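PDB 4AWT: SYE1 from Shewanella oneidensis, which binds flavin mononucleotide and probably acts as an NAD(P)H-dependent oxidoreductase on CH-CH groups. Local coordinates for residues 158-163 with 218-223; 178-181 with 187-190. The protein carries 1 engineered substitution. All coordinates share one frame; numbering follows the deposited sequence.

Interaction 1. Residues 158-163 with 218-223; sequences QVIADY and VAALVD
Ile-160 and Leu-221 are set by similar first torsions with different results: at Ile-160 (chi1 -67°) the branch methyl CG2 lies anti to the backbone N and reaches across to Ala-220, while at Leu-221 (chi1 -66°) CG lies anti to the carbonyl carbon and its CD2 is carried to Tyr-163. The first meeting is methyl on methyl, Ile-160 CG2 to Ala-220 CB at 3.7 Å; the CB of Ala-220 points at the helix opposite. In the second, CD2 of Leu-221 comes up to the backbone, 3.5 Å from Tyr-163 O, and lies 4.2 Å from Tyr-163 CB. The tyrosine ring itself turns away from 218-223, so the part of Tyr-163 used here is its stem and carbonyl. The two helices are close, with CA atoms 7.0 Å apart at Ile-160 and Ala-220, yet only 148 Å² is buried. Away from this seam, Gln-158 NE2 donates to Asp-162 OD1 one turn on, from 38° above the carboxylate plane. Val-217 extends the apolar seam against Ile-160 and Tyr-163, and Asp-223 adds a salt bridge to Arg-164. Helices 153-172 and 212-225 precede and follow strand 177-181 in sequence, and their side-by-side packing on the outside of the closed parallel sheet is that of neighbouring helices in a TIM (beta/alpha)8 barrel.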
ATOM      1  N   GLN A 158      -1.582  13.881 -16.173  1.00  8.15           N
ATOM      2  CA  GLN A 158      -2.639  14.119 -15.204  1.00  8.05           C
ATOM      3  C   GLN A 158      -2.438  13.266 -13.944  1.00  7.34           C
ATOM      4  O   GLN A 158      -2.582  13.728 -12.819  1.00  7.39           O
ATOM      5  CB  GLN A 158      -3.997  13.776 -15.834  1.00  9.75           C
ATOM      6  CG  GLN A 158      -5.146  14.021 -14.842  1.00 10.49           C
ATOM      7  CD  GLN A 158      -5.327  15.482 -14.557  1.00 12.01           C
ATOM      8  OE1 GLN A 158      -5.538  16.254 -15.515  1.00 19.33           O
ATOM      9  NE2 GLN A 158      -5.261  15.912 -13.324  1.00 14.19           N
ATOM     10  N   VAL A 159      -2.137  11.965 -14.156  1.00  7.20           N
ATOM     11  CA  VAL A 159      -1.963  11.079 -13.004  1.00  6.77           C
ATOM     12  C   VAL A 159      -0.753  11.495 -12.198  1.00  6.46           C
ATOM     13  O   VAL A 159      -0.810  11.476 -10.959  1.00  6.48           O
ATOM     14  CB  VAL A 159      -1.972   9.625 -13.460  1.00  6.76           C
ATOM     15  CG1 VAL A 159      -1.522   8.714 -12.306  1.00  7.83           C
ATOM     16  CG2 VAL A 159      -3.347   9.237 -13.959  1.00  8.10           C
ATOM     17  N   ILE A 160       0.342  11.882 -12.842  1.00  6.62           N
ATOM     18  CA  ILE A 160       1.493  12.389 -12.097  1.00  6.59           C
ATOM     19  C   ILE A 160       1.081  13.605 -11.248  1.00  6.31           C
ATOM     20  O   ILE A 160       1.419  13.709 -10.080  1.00  6.51           O
ATOM     21  CB  ILE A 160       2.683  12.695 -13.016  1.00  7.10           C
ATOM     22  CG1 ILE A 160       3.234  11.400 -13.606  1.00  7.80           C
ATOM     23  CG2 ILE A 160       3.737  13.488 -12.302  1.00  7.94           C
ATOM     24  CD1 ILE A 160       4.186  11.596 -14.764  1.00  9.26           C
ATOM     25  N   ALA A 161       0.324  14.527 -11.868  1.00  6.77           N
ATOM     26  CA  ALA A 161      -0.128  15.712 -11.145  1.00  6.61           C
ATOM     27  C   ALA A 161      -1.019  15.321  -9.958  1.00  6.07           C
ATOM     28  O   ALA A 161      -0.925  15.952  -8.898  1.00  6.72           O
ATOM     29  CB  ALA A 161      -0.881  16.648 -12.088  1.00  7.32           C
ATOM     30  N   ASP A 162      -1.858  14.334 -10.153  1.00  6.27           N
ATOM     31  CA  ASP A 162      -2.739  13.872  -9.087  1.00  6.15           C
ATOM     32  C   ASP A 162      -1.929  13.248  -7.939  1.00  5.77           C
ATOM     33  O   ASP A 162      -2.228  13.462  -6.771  1.00  6.19           O
ATOM     34  CB  ASP A 162      -3.760  12.902  -9.615  1.00  6.50           C
ATOM     35  CG  ASP A 162      -4.781  13.482 -10.582  1.00  7.09           C
ATOM     36  OD1 ASP A 162      -4.920  14.724 -10.642  1.00  8.99           O
ATOM     37  OD2 ASP A 162      -5.469  12.670 -11.230  1.00  8.63           O
ATOM     38  N   TYR A 163      -0.906  12.459  -8.280  1.00  6.06           N
ATOM     39  CA  TYR A 163      -0.038  11.929  -7.232  1.00  5.87           C
ATOM     40  C   TYR A 163       0.664  13.022  -6.472  1.00  5.99           C
ATOM     41  O   TYR A 163       0.759  13.000  -5.248  1.00  6.25           O
ATOM     42  CB  TYR A 163       0.984  10.972  -7.818  1.00  6.11           C
ATOM     43  CG  TYR A 163       0.578   9.541  -7.985  1.00  5.72           C
ATOM     44  CD1 TYR A 163       0.305   8.740  -6.878  1.00  5.87           C
ATOM     45  CD2 TYR A 163       0.488   8.936  -9.245  1.00  6.34           C
ATOM     46  CE1 TYR A 163      -0.061   7.417  -7.027  1.00  5.97           C
ATOM     47  CE2 TYR A 163       0.166   7.616  -9.398  1.00  6.37           C
ATOM     48  CZ  TYR A 163      -0.122   6.840  -8.275  1.00  5.79           C
ATOM     49  OH  TYR A 163      -0.413   5.515  -8.482  1.00  6.48           O
ATOM     50  N   VAL A 218       7.702   8.951  -8.871  1.00  6.12           N
ATOM     51  CA  VAL A 218       8.556   9.128  -7.695  1.00  6.33           C
ATOM     52  C   VAL A 218       9.239  10.476  -7.732  1.00  6.38           C
ATOM     53  O   VAL A 218       9.336  11.152  -6.714  1.00  6.90           O
ATOM     54  CB  VAL A 218       9.510   7.957  -7.539  1.00  6.47           C
ATOM     55  CG1 VAL A 218      10.550   8.226  -6.466  1.00  7.46           C
ATOM     56  CG2 VAL A 218       8.724   6.689  -7.230  1.00  7.00           C
ATOM     57  N   ALA A 219       9.729  10.889  -8.907  1.00  6.67           N
ATOM     58  CA  ALA A 219      10.384  12.195  -8.967  1.00  7.28           C
ATOM     59  C   ALA A 219       9.453  13.294  -8.524  1.00  6.99           C
ATOM     60  O   ALA A 219       9.871  14.201  -7.800  1.00  7.59           O
ATOM     61  CB  ALA A 219      10.857  12.475 -10.405  1.00  7.91           C
ATOM     62  N   ALA A 220       8.190  13.241  -8.947  1.00  7.08           N
ATOM     63  CA  ALA A 220       7.239  14.256  -8.571  1.00  6.88           C
ATOM     64  C   ALA A 220       6.924  14.225  -7.077  1.00  6.85           C
ATOM     65  O   ALA A 220       6.807  15.261  -6.431  1.00  7.45           O
ATOM     66  CB  ALA A 220       5.966  14.098  -9.371  1.00  7.84           C
ATOM     67  N   LEU A 221       6.789  13.014  -6.513  1.00  6.52           N
ATOM     68  CA  LEU A 221       6.527  12.889  -5.074  1.00  6.59           C
ATOM     69  C   LEU A 221       7.652  13.450  -4.263  1.00  6.66           C
ATOM     70  O   LEU A 221       7.438  14.182  -3.277  1.00  6.96           O
ATOM     71  CB  LEU A 221       6.281  11.413  -4.751  1.00  6.24           C
ATOM     72  CG  LEU A 221       5.039  10.802  -5.356  1.00  6.69           C
ATOM     73  CD1 LEU A 221       5.083   9.286  -5.228  1.00  7.20           C
ATOM     74  CD2 LEU A 221       3.774  11.336  -4.704  1.00  7.40           C
ATOM     75  N   VAL A 222       8.901  13.100  -4.646  1.00  6.92           N
ATOM     76  CA  VAL A 222      10.056  13.625  -3.943  1.00  7.36           C
ATOM     77  C   VAL A 222      10.129  15.116  -4.070  1.00  7.65           C
ATOM     78  O   VAL A 222      10.455  15.830  -3.104  1.00  8.54           O
ATOM     79  CB  VAL A 222      11.316  12.924  -4.485  1.00  8.04           C
ATOM     80  CG1 VAL A 222      12.569  13.646  -4.024  1.00  9.99           C
ATOM     81  CG2 VAL A 222      11.339  11.458  -4.094  1.00  9.15           C
ATOM     82  N   ASP A 223       9.882  15.632  -5.286  1.00  8.17           N
ATOM     83  CA  ASP A 223       9.913  17.108  -5.432  1.00  9.32           C
ATOM     84  C   ASP A 223       8.891  17.776  -4.552  1.00  8.94           C
ATOM     85  O   ASP A 223       9.144  18.848  -4.020  1.00 11.06           O
ATOM     86  CB  ASP A 223       9.651  17.433  -6.903  1.00 10.45           C
ATOM     87  CG  ASP A 223       9.904  18.833  -7.305  1.00 13.12           C
ATOM     88  OD1 ASP A 223      11.067  19.258  -7.104  1.00 20.55           O
ATOM     89  OD2 ASP A 223       9.006  19.505  -7.866  1.00 17.10           O
TER

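Interaction 2. Residues 178-181 with 187-190; sequences IELH and LINQ. With FMN (flavin mononucleotide), chain B.
The ends of Leu-180 and Ile-188 meet head on: the single methyl CD1 of Ile-188 stands 3.6 Å from Leu-180 CD1 and 3.7 Å from Leu-180 CD2, so it meets the whole fork of the leucine. Ile-188 CG1, anti to the carbonyl carbon (chi1 -60°), directs that methyl at the strand. The backbones stay further apart and are linked through water. Water 2 accepts from Ile-188 N and lies 2.8 Å from His-181 O, while water 1 accepts from Asn-189 N at 3.0 Å and makes a weak bond to the same carbonyl. Strand 177-181 is the fourth of the eight barrel strands, and helix 187-192 belongs to the connection leaving its C-terminal end, where His-181 faces the flavin. There FMN O2 lies over one face of the imidazole, nearest its outer rim, 3.0 Å from His-181 NE2 and 3.4 Å from CE1. The ring also stacks with Trp-102, and ND1 is hydrogen-bonded to Ala-183 N. An alanine in place of His-181 is likely to leave Trp-102 without its stacking partner and Ala-183 N without its acceptor, and to strip the flavin O2 of its imidazole neighbour. Two residues before His-181 on the strand, Glu-179 OE2 is hydrogen-bonded to Gln-100 NE2.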
ATOM      1  N   ILE A 178       4.325   9.524   2.766  1.00  5.22           N
ATOM      2  CA  ILE A 178       3.456   8.773   1.896  1.00  5.21           C
ATOM      3  C   ILE A 178       4.158   7.494   1.454  1.00  4.98           C
ATOM      4  O   ILE A 178       5.379   7.455   1.364  1.00  5.45           O
ATOM      5  CB  ILE A 178       2.965   9.591   0.681  1.00  5.54           C
ATOM      6  CG1 ILE A 178       4.064   9.941  -0.315  1.00  6.14           C
ATOM      7  CG2 ILE A 178       2.242  10.823   1.182  1.00  6.22           C
ATOM      8  CD1 ILE A 178       4.374   8.917  -1.381  1.00  6.95           C
ATOM      9  N   GLU A 179       3.350   6.496   1.133  1.00  5.05           N
ATOM     10  CA  GLU A 179       3.802   5.286   0.478  1.00  5.07           C
ATOM     11  C   GLU A 179       3.149   5.243  -0.875  1.00  5.09           C
ATOM     12  O   GLU A 179       1.914   5.269  -1.009  1.00  5.75           O
ATOM     13  CB  GLU A 179       3.417   4.031   1.262  1.00  5.18           C
ATOM     14  CG  GLU A 179       3.960   2.766   0.614  1.00  5.44           C
ATOM     15  CD  GLU A 179       3.568   1.501   1.355  1.00  5.00           C
ATOM     16  OE1 GLU A 179       4.268   1.203   2.379  1.00  5.35           O
ATOM     17  OE2 GLU A 179       2.610   0.831   0.946  1.00  5.64           O
ATOM     18  N   LEU A 180       3.957   5.148  -1.940  1.00  5.11           N
ATOM     19  CA  LEU A 180       3.404   4.961  -3.276  1.00  5.10           C
ATOM     20  C   LEU A 180       3.050   3.504  -3.471  1.00  4.88           C
ATOM     21  O   LEU A 180       3.917   2.635  -3.432  1.00  5.51           O
ATOM     22  CB  LEU A 180       4.439   5.375  -4.302  1.00  5.63           C
ATOM     23  CG  LEU A 180       4.042   5.170  -5.760  1.00  6.13           C
ATOM     24  CD1 LEU A 180       2.787   5.987  -6.093  1.00  6.92           C
ATOM     25  CD2 LEU A 180       5.202   5.520  -6.675  1.00  7.50           C
ATOM     26  N   HIS A 181       1.775   3.217  -3.726  1.00  5.13           N
ATOM     27  CA  HIS A 181       1.369   1.836  -4.014  1.00  5.12           C
ATOM     28  C   HIS A 181       1.751   1.541  -5.470  1.00  5.44           C
ATOM     29  O   HIS A 181       1.023   1.920  -6.388  1.00  6.71           O
ATOM     30  CB  HIS A 181      -0.110   1.622  -3.797  1.00  5.32           C
ATOM     31  CG  HIS A 181      -0.495   0.181  -3.709  1.00  5.33           C
ATOM     32  ND1 HIS A 181       0.335  -0.816  -4.082  1.00  6.43           N
ATOM     33  CD2 HIS A 181      -1.641  -0.344  -3.195  1.00  5.83           C
ATOM     34  CE1 HIS A 181      -0.306  -1.938  -3.821  1.00  6.67           C
ATOM     35  NE2 HIS A 181      -1.483  -1.703  -3.278  1.00  6.05           N
ATOM     36  N   LEU A 187      -1.996   0.453 -10.840  1.00  5.74           N
ATOM     37  CA  LEU A 187      -1.646   1.155 -12.068  1.00  5.78           C
ATOM     38  C   LEU A 187      -0.172   1.130 -12.372  1.00  5.81           C
ATOM     39  O   LEU A 187       0.239   0.794 -13.492  1.00  6.35           O
ATOM     40  CB  LEU A 187      -2.115   2.616 -12.014  1.00  5.90           C
ATOM     41  CG  LEU A 187      -1.818   3.379 -13.304  1.00  6.45           C
ATOM     42  CD1 LEU A 187      -2.543   2.837 -14.512  1.00  7.37           C
ATOM     43  CD2 LEU A 187      -2.137   4.860 -13.094  1.00  7.52           C
ATOM     44  N   ILE A 188       0.662   1.543 -11.421  1.00  6.17           N
ATOM     45  CA  ILE A 188       2.091   1.596 -11.729  1.00  6.31           C
ATOM     46  C   ILE A 188       2.616   0.204 -12.058  1.00  6.22           C
ATOM     47  O   ILE A 188       3.447   0.024 -12.960  1.00  6.58           O
ATOM     48  CB  ILE A 188       2.877   2.315 -10.632  1.00  6.86           C
ATOM     49  CG1 ILE A 188       2.347   3.766 -10.488  1.00  9.11           C
ATOM     50  CG2 ILE A 188       4.367   2.296 -10.923  1.00  7.05           C
ATOM     51  CD1 ILE A 188       2.912   4.489  -9.355  1.00 10.91           C
ATOM     52  N   ASN A 189       2.131  -0.801 -11.321  1.00  6.21           N
ATOM     53  CA  ASN A 189       2.523  -2.171 -11.578  1.00  6.07           C
ATOM     54  C   ASN A 189       2.113  -2.638 -12.963  1.00  6.41           C
ATOM     55  O   ASN A 189       2.805  -3.497 -13.548  1.00  6.88           O
ATOM     56  CB  ASN A 189       1.966  -3.008 -10.430  1.00  6.42           C
ATOM     57  CG  ASN A 189       2.514  -4.391 -10.207  1.00  6.73           C
ATOM     58  OD1 ASN A 189       2.194  -4.975  -9.158  1.00  7.45           O
ATOM     59  ND2 ASN A 189       3.348  -4.900 -11.087  1.00  7.53           N
ATOM     60  N   GLN A 190       1.021  -2.104 -13.511  1.00  6.23           N
ATOM     61  CA  GLN A 190       0.581  -2.403 -14.864  1.00  6.56           C
ATOM     62  C   GLN A 190       1.544  -1.840 -15.933  1.00  6.47           C
ATOM     63  O   GLN A 190       1.498  -2.324 -17.055  1.00  7.89           O
ATOM     64  CB  GLN A 190      -0.826  -1.850 -15.097  1.00  6.53           C
ATOM     65  CG  GLN A 190      -1.891  -2.575 -14.278  1.00  6.55           C
ATOM     66  CD  GLN A 190      -3.103  -1.762 -13.954  1.00  6.18           C
ATOM     67  OE1 GLN A 190      -3.588  -0.942 -14.775  1.00  7.10           O
ATOM     68  NE2 GLN A 190      -3.645  -1.922 -12.774  1.00  6.31           N
TER
HETATM   69  N1  FMN B 500      -2.037  -3.891   0.489  1.00  5.18           N
HETATM   70  C2  FMN B 500      -1.853  -2.651   0.052  1.00  5.20           C
HETATM   71  O2  FMN B 500      -0.750  -2.267  -0.420  1.00  5.40           O
HETATM   72  N3  FMN B 500      -2.891  -1.731   0.109  1.00  5.40           N
HETATM   73  C4  FMN B 500      -4.145  -2.039   0.611  1.00  5.30           C
HETATM   74  O4  FMN B 500      -4.995  -1.116   0.723  1.00  6.06           O
HETATM   75  C4A FMN B 500      -4.353  -3.371   0.960  1.00  5.42           C
HETATM   76  N5  FMN B 500      -5.609  -3.800   1.386  1.00  6.04           N
HETATM   77  C5A FMN B 500      -5.667  -5.013   2.124  1.00  5.73           C
HETATM   78  C6  FMN B 500      -6.818  -5.350   2.793  1.00  6.52           C
HETATM   79  C7  FMN B 500      -6.913  -6.533   3.563  1.00  6.70           C
HETATM   80  C7M FMN B 500      -8.168  -6.771   4.369  1.00  8.76           C
HETATM   81  C8  FMN B 500      -5.841  -7.374   3.587  1.00  6.42           C
HETATM   82  C8M FMN B 500      -5.846  -8.645   4.413  1.00  8.28           C
HETATM   83  C9  FMN B 500      -4.659  -7.045   2.893  1.00  6.03           C
HETATM   84  C9A FMN B 500      -4.554  -5.859   2.164  1.00  5.63           C
HETATM   85  N10 FMN B 500      -3.353  -5.496   1.519  1.00  5.60           N
HETATM   86  C10 FMN B 500      -3.236  -4.230   0.977  1.00  5.36           C
HETATM   87  C1' FMN B 500      -2.184  -6.373   1.629  1.00  5.53           C
HETATM   88  C2' FMN B 500      -1.488  -6.297   3.001  1.00  5.16           C
HETATM   89  O2' FMN B 500      -0.845  -5.046   3.169  1.00  5.37           O
HETATM   90  C3' FMN B 500      -0.415  -7.355   3.168  1.00  5.38           C
HETATM   91  O3' FMN B 500       0.677  -7.151   2.284  1.00  5.56           O
HETATM   92  C4' FMN B 500      -0.907  -8.807   3.025  1.00  5.69           C
HETATM   93  O4' FMN B 500      -2.122  -9.023   3.725  1.00  5.99           O
HETATM   94  C5' FMN B 500       0.158  -9.820   3.397  1.00  5.87           C
HETATM   95  O5' FMN B 500       0.537  -9.700   4.779  1.00  5.68           O
HETATM   96  P   FMN B 500      -0.097 -10.708   5.870  1.00  5.71           P
HETATM   97  O1P FMN B 500      -1.563 -10.368   5.965  1.00  5.88           O
HETATM   98  O2P FMN B 500       0.129 -12.118   5.369  1.00  6.22           O
HETATM   99  O3P FMN B 500       0.670 -10.374   7.125  1.00  5.95           O
HETATM  100  O   HOH W   1       0.650  -0.513  -8.721  1.00  7.43           O
HETATM  101  O   HOH W   2      -0.496   2.102  -8.781  1.00 12.05           O

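Overall arrangement
Interactions 1 and 2 share one apolar layer between barrel and helices, their centres about 11 Å apart. Tyr-163 joins them most directly: its ring, turned from 218-223, places CE1 3.3 Å from Leu-180 CD1, and its OH 3.6 Å from Ile-188 CD1, touching both partners of interaction 2. From the other helix, Val-218 CG2 packs 3.8 Å from Leu-180 CD2, and Leu-221 CD1 lies 3.9 Å from Ile-178 CD1. Strand 177-181 therefore has both helices on its outer side. Its end at His-181 lies in the flavin pocket, whereas the Tyr-163 side chain remains about 11 Å from FMN, which places interaction 1 a layer behind the cofactor.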